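PDB 5EWQ: amidase from Bacillus anthracis, which probably hydrolyses carboxylic amides to the free acid and ammonia. Local coordinates for residues Gly188-Pro193 and Ser208-Ala213. Sequence-based numbering, arbitrary orientation.
Sequences GQNLNP and SATVVA
Asn190 and Thr210 supply the polar half of this contact, and the evidence for it is one side-chain hydrogen bond: Asn190 ND2 donates to Thr210 OG1 over 3.3 Å. The N-H···O angle of 137° makes the bond bent, and the hydroxyl oxygen is tilted 31° from the amide plane. The two side chains slide past each other in opposite directions. With chi1 at -153°, the Asn190 amide extends away from its backbone N and across to the helix; Asn190 ND2 also makes a weak bond, 3.2 Å, to Leu191 O, while OD1 is bonded to Ser206 OG. Thr210 OG1 has its strongest partner in Gln236 OE1 and a further one in Ser206 O, one turn back, so several polar groups converge on this buried hydroxyl. Within 188-193, Gln189 NE2 is bonded to Asn190 O at 2.7 Å in a nearly straight line, and to Ser181 O as well.

The apolar half is made by Pro193. Its CD lies 3.9 Å from Thr210 CG2, and its CG is 4.0 Å from Ala213 CB, so one edge of the pyrrolidine ring bridges two side chains three positions apart on one helical face. Thr210 thus serves both halves, with its hydroxyl turned to the amide and its methyl to the proline. The closest CA pair, Pro193 and Thr210 at 6.9 Å, agrees with this placement.

All five touching residues are buried, and 171 Å² of surface is buried between the segments, summed over both. The contact joins the loop that follows strand 188-189 to helix 206-213, which starts within the glycine- and serine-rich segment that, in amidase signature enzymes, supplies the cis-serine of the Ser-cisSer-Lys triad.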
loop_
_atom_site.group_PDB
_atom_site.type_symbol
_atom_site.label_atom_id
_atom_site.label_comp_id
_atom_site.label_asym_id
_atom_site.label_seq_id
_atom_site.Cartn_x
_atom_site.Cartn_y
_atom_site.Cartn_z
ATOM N N GLY A 188 -4.817 -5.198 -16.130
ATOM C CA GLY A 188 -5.505 -4.094 -16.773
ATOM C C GLY A 188 -5.567 -2.849 -15.910
ATOM O O GLY A 188 -4.716 -2.636 -15.047
ATOM N N GLN A 189 -6.589 -2.028 -16.138
ATOM C CA GLN A 189 -6.711 -0.745 -15.454
ATOM C C GLN A 189 -7.478 -0.843 -14.139
ATOM O O GLN A 189 -8.565 -1.415 -14.081
ATOM C CB GLN A 189 -7.395 0.275 -16.368
ATOM C CG GLN A 189 -7.662 1.616 -15.705
ATOM C CD GLN A 189 -6.387 2.355 -15.356
ATOM O OE1 GLN A 189 -5.563 2.637 -16.226
ATOM N NE2 GLN A 189 -6.213 2.667 -14.077
ATOM N N ASN A 190 -6.899 -0.275 -13.087
ATOM C CA ASN A 190 -7.561 -0.177 -11.793
ATOM C C ASN A 190 -8.510 1.015 -11.787
ATOM O O ASN A 190 -8.164 2.091 -12.278
ATOM C CB ASN A 190 -6.526 -0.036 -10.673
ATOM C CG ASN A 190 -7.023 -0.563 -9.339
ATOM O OD1 ASN A 190 -6.345 -1.358 -8.692
ATOM N ND2 ASN A 190 -8.198 -0.113 -8.915
ATOM N N LEU A 191 -9.703 0.826 -11.233
ATOM C CA LEU A 191 -10.683 1.906 -11.154
ATOM C C LEU A 191 -10.924 2.350 -9.713
ATOM O O LEU A 191 -10.913 1.538 -8.789
ATOM C CB LEU A 191 -12.001 1.478 -11.800
ATOM C CG LEU A 191 -11.927 1.118 -13.285
ATOM C CD1 LEU A 191 -13.314 0.824 -13.829
ATOM C CD2 LEU A 191 -11.254 2.227 -14.084
ATOM N N ASN A 192 -11.134 3.651 -9.530
ATOM C CA ASN A 192 -11.384 4.213 -8.209
ATOM C C ASN A 192 -12.837 3.995 -7.803
ATOM O O ASN A 192 -13.749 4.470 -8.479
ATOM C CB ASN A 192 -11.035 5.706 -8.191
ATOM C CG ASN A 192 -10.963 6.281 -6.784
ATOM O OD1 ASN A 192 -11.796 5.982 -5.928
ATOM N ND2 ASN A 192 -9.962 7.118 -6.544
ATOM N N PRO A 193 -13.053 3.275 -6.689
ATOM C CA PRO A 193 -14.388 2.908 -6.200
ATOM C C PRO A 193 -15.282 4.106 -5.879
ATOM O O PRO A 193 -16.497 3.941 -5.773
ATOM C CB PRO A 193 -14.086 2.105 -4.927
ATOM C CG PRO A 193 -12.706 2.510 -4.529
ATOM C CD PRO A 193 -11.987 2.760 -5.814
ATOM N N SER A 208 -4.114 -2.230 -3.720
ATOM C CA SER A 208 -4.026 -2.432 -2.280
ATOM C C SER A 208 -4.894 -1.421 -1.540
ATOM O O SER A 208 -5.362 -1.682 -0.435
ATOM C CB SER A 208 -2.575 -2.332 -1.810
ATOM O OG SER A 208 -1.779 -3.343 -2.402
ATOM N N ALA A 209 -5.106 -0.267 -2.161
ATOM C CA ALA A 209 -5.979 0.755 -1.602
ATOM C C ALA A 209 -7.442 0.419 -1.865
ATOM O O ALA A 209 -8.310 0.692 -1.041
ATOM C CB ALA A 209 -5.639 2.120 -2.180
ATOM N N THR A 210 -7.704 -0.184 -3.020
ATOM C CA THR A 210 -9.068 -0.461 -3.452
ATOM C C THR A 210 -9.700 -1.625 -2.692
ATOM O O THR A 210 -10.879 -1.577 -2.342
ATOM C CB THR A 210 -9.119 -0.765 -4.961
ATOM O OG1 THR A 210 -8.423 0.257 -5.685
ATOM C CG2 THR A 210 -10.559 -0.835 -5.446
ATOM N N VAL A 211 -8.913 -2.665 -2.437
ATOM C CA VAL A 211 -9.418 -3.869 -1.781
ATOM C C VAL A 211 -9.931 -3.591 -0.369
ATOM O O VAL A 211 -10.842 -4.266 0.107
ATOM C CB VAL A 211 -8.342 -4.972 -1.719
ATOM C CG1 VAL A 211 -8.057 -5.512 -3.110
ATOM C CG2 VAL A 211 -7.070 -4.448 -1.073
ATOM N N VAL A 212 -9.349 -2.600 0.298
ATOM C CA VAL A 212 -9.801 -2.230 1.634
ATOM C C VAL A 212 -10.859 -1.135 1.558
ATOM O O VAL A 212 -11.678 -0.991 2.463
ATOM C CB VAL A 212 -8.633 -1.762 2.527
ATOM C CG1 VAL A 212 -7.738 -2.938 2.892
ATOM C CG2 VAL A 212 -7.836 -0.666 1.838
ATOM N N ALA A 213 -10.845 -0.373 0.470
ATOM C CA ALA A 213 -11.838 0.676 0.267
ATOM C C ALA A 213 -13.188 0.076 -0.107
ATOM O O ALA A 213 -14.229 0.521 0.372
ATOM C CB ALA A 213 -11.374 1.648 -0.806
#